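Side-chain contacts in short chain dehydrogenase (PDB 3UCX), which probably acts as an oxidoreductase of the short-chain dehydrogenase family, with a Rossmann fold in each of the four subunits of its assembly: residues Val92-Phe97 and Phe122-Leu127; Ser147-His152 and Gly158-Ala163. All blocks are in the same frame, centred on the assembly; numbering follows the deposited sequence. Where two conformers were deposited one is given.

Contact 1 (Val92-Phe97 and Phe122-Leu127); sequences VINNAF and FGALRL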
loop_
_atom_site.group_PDB
_atom_site.type_symbol
_atom_site.label_atom_id
_atom_site.label_comp_id
_atom_site.label_asym_id
_atom_site.label_seq_id
_atom_site.Cartn_x
_atom_site.Cartn_y
_atom_site.Cartn_z
ATOM N N VAL A 92 -24.966 4.805 -8.443
ATOM C CA VAL A 92 -25.119 5.515 -7.166
ATOM C C VAL A 92 -23.782 6.160 -6.807
ATOM O O VAL A 92 -22.748 5.485 -6.772
ATOM C CB VAL A 92 -25.571 4.567 -6.050
ATOM C CG1 VAL A 92 -25.508 5.273 -4.697
ATOM C CG2 VAL A 92 -26.995 4.027 -6.325
ATOM N N ILE A 93 -23.809 7.467 -6.560
ATOM C CA ILE A 93 -22.613 8.228 -6.165
ATOM C C ILE A 93 -22.829 8.777 -4.756
ATOM O O ILE A 93 -23.761 9.555 -4.511
ATOM C CB ILE A 93 -22.324 9.385 -7.140
ATOM C CG1 ILE A 93 -22.108 8.846 -8.559
ATOM C CG2 ILE A 93 -21.098 10.189 -6.683
ATOM C CD1 ILE A 93 -22.049 9.932 -9.643
ATOM N N ASN A 94 -21.966 8.377 -3.828
ATOM C CA ASN A 94 -22.010 8.902 -2.479
ATOM C C ASN A 94 -20.989 10.038 -2.408
ATOM O O ASN A 94 -19.772 9.801 -2.366
ATOM C CB ASN A 94 -21.687 7.805 -1.480
ATOM C CG ASN A 94 -22.866 6.878 -1.251
ATOM O OD1 ASN A 94 -23.970 7.345 -0.978
ATOM N ND2 ASN A 94 -22.655 5.576 -1.410
ATOM N N ASN A 95 -21.485 11.267 -2.441
ATOM C CA ASN A 95 -20.580 12.418 -2.494
ATOM C C ASN A 95 -20.194 12.783 -1.092
ATOM O O ASN A 95 -21.025 12.678 -0.177
ATOM C CB ASN A 95 -21.199 13.591 -3.201
ATOM C CG ASN A 95 -20.253 14.776 -3.302
ATOM O OD1 ASN A 95 -19.041 14.620 -3.346
ATOM N ND2 ASN A 95 -20.800 15.953 -3.251
ATOM N N ALA A 96 -18.929 13.208 -0.930
ATOM C CA ALA A 96 -18.369 13.547 0.391
ATOM C C ALA A 96 -18.817 14.962 0.748
ATOM O O ALA A 96 -18.234 15.933 0.265
ATOM C CB ALA A 96 -16.846 13.457 0.379
ATOM N N PHE A 97 -19.856 15.083 1.569
ATOM C CA PHE A 97 -20.408 16.408 1.899
ATOM C C PHE A 97 -19.874 16.936 3.241
ATOM O O PHE A 97 -19.464 18.097 3.329
ATOM C CB PHE A 97 -21.947 16.374 1.905
ATOM N N PHE A 122 -22.033 4.760 7.492
ATOM C CA PHE A 122 -23.330 4.080 7.559
ATOM C C PHE A 122 -24.358 4.660 6.622
ATOM O O PHE A 122 -25.171 3.920 6.067
ATOM C CB PHE A 122 -23.842 3.975 8.990
ATOM C CG PHE A 122 -22.941 3.177 9.892
ATOM C CD1 PHE A 122 -22.396 1.969 9.482
ATOM C CD2 PHE A 122 -22.623 3.634 11.159
ATOM C CE1 PHE A 122 -21.541 1.243 10.319
ATOM C CE2 PHE A 122 -21.789 2.910 12.005
ATOM C CZ PHE A 122 -21.245 1.713 11.595
ATOM N N GLY A 123 -24.311 5.978 6.422
ATOM C CA GLY A 123 -25.155 6.635 5.428
ATOM C C GLY A 123 -24.929 6.116 4.019
ATOM O O GLY A 123 -25.889 5.784 3.307
ATOM N N ALA A 124 -23.667 6.044 3.616
ATOM C CA ALA A 124 -23.306 5.506 2.314
ATOM C C ALA A 124 -23.751 4.050 2.201
ATOM O O ALA A 124 -24.297 3.648 1.158
ATOM C CB ALA A 124 -21.784 5.628 2.058
ATOM N N LEU A 125 -23.563 3.266 3.266
ATOM C CA LEU A 125 -23.968 1.837 3.231
ATOM C C LEU A 125 -25.492 1.735 3.061
ATOM O O LEU A 125 -25.994 0.956 2.242
ATOM C CB LEU A 125 -23.565 1.115 4.505
ATOM C CG LEU A 125 -23.825 -0.400 4.571
ATOM C CD1 LEU A 125 -23.249 -1.119 3.354
ATOM C CD2 LEU A 125 -23.293 -0.984 5.879
ATOM N N ARG A 126 -26.224 2.523 3.841
ATOM C CA ARG A 126 -27.690 2.539 3.755
ATOM C C ARG A 126 -28.166 2.827 2.335
ATOM O O ARG A 126 -29.055 2.139 1.819
ATOM C CB ARG A 126 -28.261 3.570 4.734
ATOM C CG ARG A 126 -29.564 3.169 5.367
ATOM C CD ARG A 126 -30.096 4.222 6.353
ATOM N NE ARG A 126 -29.884 3.821 7.746
ATOM C CZ ARG A 126 -28.917 4.263 8.540
ATOM N NH1 ARG A 126 -28.040 5.152 8.115
ATOM N NH2 ARG A 126 -28.840 3.823 9.791
ATOM N N LEU A 127 -27.563 3.817 1.693
ATOM C CA LEU A 127 -27.860 4.135 0.289
ATOM C C LEU A 127 -27.589 2.996 -0.659
ATOM O O LEU A 127 -28.412 2.679 -1.509
ATOM C CB LEU A 127 -27.031 5.325 -0.209
ATOM C CG LEU A 127 -27.731 6.654 -0.318
ATOM C CD1 LEU A 127 -28.972 6.549 -1.213
ATOM C CD2 LEU A 127 -28.089 6.999 1.113
#
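The flat carboxamide of Asn-94 has Ala-124 over one face: Ala-124 CB lies 3.6 Å from ND2 and its CA 3.8 Å from OD1. Across the plane, displaced to one side, Val-92 CG1 of the same strand approaches ND2 at 4.4 Å, and Leu-127 comes up to the oxygen end, its CB 3.7 Å from OD1. This is strand 91-94 of a Rossmann fold meeting helix 110-130, which packs on the parallel sheet. Asn-94, Asn-95 and Ala-96 match the start of the Asn-Asn-Ala-Gly motif of short-chain dehydrogenases, which steadies the central sheet, although Phe-97 replaces the glycine here. With CG anti to the carbonyl carbon (chi1 -78°), the amide stands out from the strand toward the helix. No hydrogen bond crosses the contact. ND2 instead donates to Asn-144 OD1 on the adjacent strand 141-145, which fixes the turn of the amide and satisfies a buried N-H. The small methyl of Ala-124 lets helix and strand come close, with the CA atoms of Asn-94 and Ala-124 6.0 Å apart. Leu-127 also packs on Val-75 and Leu-78 of helix 72-85, while Arg-126 makes a salt bridge with Asp-72 and a cation-pi contact with Phe-110 of the second subunit. Leu-127 CG, the branch point, also lies near the amide oxygen, 3.9 Å from Asn-94 OD1.

Contact 2 (Ser147-His152 and Gly158-Ala163); sequences SMVVRH and GAYKMA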
loop_
_atom_site.group_PDB
_atom_site.type_symbol
_atom_site.label_atom_id
_atom_site.label_comp_id
_atom_site.label_asym_id
_atom_site.label_seq_id
_atom_site.Cartn_x
_atom_site.Cartn_y
_atom_site.Cartn_z
ATOM N N SER A 147 -11.277 10.502 0.039
ATOM C CA SER A 147 -10.406 11.648 0.301
ATOM C C SER A 147 -8.944 11.253 0.348
ATOM O O SER A 147 -8.589 10.178 0.814
ATOM C CB SER A 147 -10.762 12.311 1.629
ATOM O OG SER A 147 -9.810 13.325 1.993
ATOM N N MET A 148 -8.101 12.159 -0.142
ATOM C CA MET A 148 -6.635 12.071 -0.004
ATOM C C MET A 148 -6.145 11.827 1.410
ATOM O O MET A 148 -5.053 11.333 1.601
ATOM C CB MET A 148 -6.011 13.368 -0.548
ATOM C CG MET A 148 -4.523 13.301 -0.811
ATOM S SD MET A 148 -3.898 14.792 -1.626
ATOM C CE MET A 148 -3.993 15.980 -0.263
ATOM N N VAL A 149 -6.921 12.230 2.410
ATOM C CA VAL A 149 -6.560 12.057 3.809
ATOM C C VAL A 149 -6.192 10.607 4.145
ATOM O O VAL A 149 -5.441 10.354 5.057
ATOM C CB VAL A 149 -7.731 12.484 4.721
ATOM C CG1 VAL A 149 -8.830 11.426 4.718
ATOM C CG2 VAL A 149 -7.247 12.751 6.127
ATOM N N VAL A 150 -6.740 9.643 3.398
ATOM C CA VAL A 150 -6.398 8.254 3.689
ATOM C C VAL A 150 -4.947 7.908 3.305
ATOM O O VAL A 150 -4.425 6.867 3.702
ATOM C CB VAL A 150 -7.394 7.249 3.069
ATOM C CG1 VAL A 150 -8.824 7.560 3.541
ATOM C CG2 VAL A 150 -7.286 7.216 1.551
ATOM N N ARG A 151 -4.304 8.784 2.529
ATOM C CA ARG A 151 -2.940 8.550 2.038
ATOM C C ARG A 151 -1.854 9.113 2.952
ATOM O O ARG A 151 -0.668 8.906 2.686
ATOM C CB ARG A 151 -2.781 9.155 0.640
ATOM C CG ARG A 151 -3.775 8.607 -0.377
ATOM C CD ARG A 151 -3.552 7.145 -0.664
ATOM N NE ARG A 151 -4.376 6.627 -1.758
ATOM C CZ ARG A 151 -4.554 5.329 -2.005
ATOM N NH1 ARG A 151 -3.919 4.411 -1.242
ATOM N NH2 ARG A 151 -5.329 4.934 -3.023
ATOM N N HIS A 152 -2.247 9.822 4.011
ATOM C CA HIS A 152 -1.287 10.383 4.965
ATOM C C HIS A 152 -1.785 10.295 6.381
ATOM O O HIS A 152 -2.876 9.780 6.624
ATOM C CB HIS A 152 -0.872 11.832 4.566
ATOM C CG HIS A 152 -1.990 12.854 4.585
ATOM N ND1 HIS A 152 -2.420 13.459 5.720
ATOM C CD2 HIS A 152 -2.704 13.445 3.536
ATOM C CE1 HIS A 152 -3.394 14.355 5.410
ATOM N NE2 HIS A 152 -3.567 14.337 4.070
ATOM N N GLY A 158 -7.214 13.389 11.982
ATOM C CA GLY A 158 -7.559 12.061 12.486
ATOM C C GLY A 158 -9.017 11.620 12.350
ATOM O O GLY A 158 -9.274 10.505 11.878
ATOM N N ALA A 159 -9.971 12.442 12.776
ATOM C CA ALA A 159 -11.369 12.015 12.715
ATOM C C ALA A 159 -11.768 11.779 11.273
ATOM O O ALA A 159 -12.463 10.818 10.964
ATOM C CB ALA A 159 -12.302 13.054 13.364
ATOM N N TYR A 160 -11.300 12.665 10.396
ATOM C CA TYR A 160 -11.605 12.600 8.968
ATOM C C TYR A 160 -10.953 11.369 8.326
ATOM O O TYR A 160 -11.612 10.616 7.608
ATOM C CB TYR A 160 -11.121 13.889 8.293
ATOM C CG TYR A 160 -11.668 14.153 6.915
ATOM C CD1 TYR A 160 -13.016 14.041 6.649
ATOM C CD2 TYR A 160 -10.846 14.608 5.895
ATOM C CE1 TYR A 160 -13.523 14.309 5.385
ATOM C CE2 TYR A 160 -11.354 14.874 4.631
ATOM C CZ TYR A 160 -12.688 14.707 4.391
ATOM O OH TYR A 160 -13.240 14.986 3.156
ATOM N N LYS A 161 -9.673 11.155 8.600
ATOM C CA LYS A 161 -8.995 9.941 8.124
ATOM C C LYS A 161 -9.659 8.642 8.643
ATOM O O LYS A 161 -9.783 7.654 7.894
ATOM C CB LYS A 161 -7.513 9.955 8.501
ATOM C CG LYS A 161 -6.682 8.751 8.016
ATOM C CD LYS A 161 -5.308 8.794 8.655
ATOM C CE LYS A 161 -4.351 7.643 8.335
ATOM N NZ LYS A 161 -4.160 7.564 6.894
ATOM N N MET A 162 -10.075 8.651 9.902
ATOM C CA MET A 162 -10.699 7.458 10.493
ATOM C C MET A 162 -11.981 7.081 9.756
ATOM O O MET A 162 -12.155 5.926 9.358
ATOM C CB MET A 162 -11.006 7.642 11.974
ATOM C CG MET A 162 -11.891 6.526 12.576
ATOM S SD MET A 162 -12.594 7.015 14.163
ATOM C CE MET A 162 -11.073 7.080 15.102
ATOM N N ALA A 163 -12.863 8.054 9.569
ATOM C CA ALA A 163 -14.152 7.814 8.912
ATOM C C ALA A 163 -13.951 7.438 7.450
ATOM O O ALA A 163 -14.586 6.497 6.923
ATOM C CB ALA A 163 -15.026 9.053 9.030
HETATM O O HOH W 1 -5.844 5.461 6.002
#
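Lys-161 runs out fully extended through its first three torsions and bends only at the last (chi4 58°), which swings NZ onto the carbonyl oxygen of His-152. On the preceding residue, Tyr-160 has CG anti to the backbone N (chi1 -164°), bringing its ring against Ser-147 and Val-149. The pieces joined are the short 3-10 turn after strand 141-145 and the first turns of helix 158-179. Tyr-160 and Lys-164 fit the Tyr-x-x-x-Lys pattern of short-chain dehydrogenases, and Ser-147 sits thirteen residues before the tyrosine, as the family's active-site serine often does; a catalytic role is therefore probable. Ser-147 OG approaches the ring obliquely, 3.4 Å from Tyr-160 CE2, but stays 4.0 Å from Tyr-160 OH, too far for a direct hydrogen bond. OG is oriented by an ST turn, accepting the backbone N-H of Val-149 at 3.1 Å in a nearly straight bond. In the conformer described, Val-149 wedges between both helix residues: CG1 is 3.9 Å from Tyr-160 CD2, and CG2 packs on the aliphatic root of Lys-161. Beyond it, Lys-161 NZ donates to His-152 O at 2.6 Å, from a position tilted 34° out of the carbonyl plane. A water takes a second N-H at 2.8 Å and passes the link on to Val-150 O. The His-152 ring has Val-149 O over one face and meets Tyr-157 edge-to-face, while its ND1 accepts from Gln-154 N. That acceptor role is consistent with a neutral imidazole, and the lysine charge is probably stabilised by the carbonyl of His-152 and the water; these bonds tie the end of the turn to the helix.

Contact 1 closes before contact 2 opens along the chain; their centres lie 16 Å apart and their nearest atoms about 5 Å, without touching. Both belong to one Rossmann domain. Contact 1 uses strand 91-94, and contact 2 follows the neighbouring strand 141-145, so the two are built at and beyond adjacent central strands of the parallel sheet. Helix 158-179 connects them: it supplies one side of contact 2, and farther along Lys-164 touches Ala-96 and Leu-167 touches Ala-124. Helices 110-130 and 158-179 both also meet the second subunit, placing the sheet core, the probable active-site turn and the subunit interface close together.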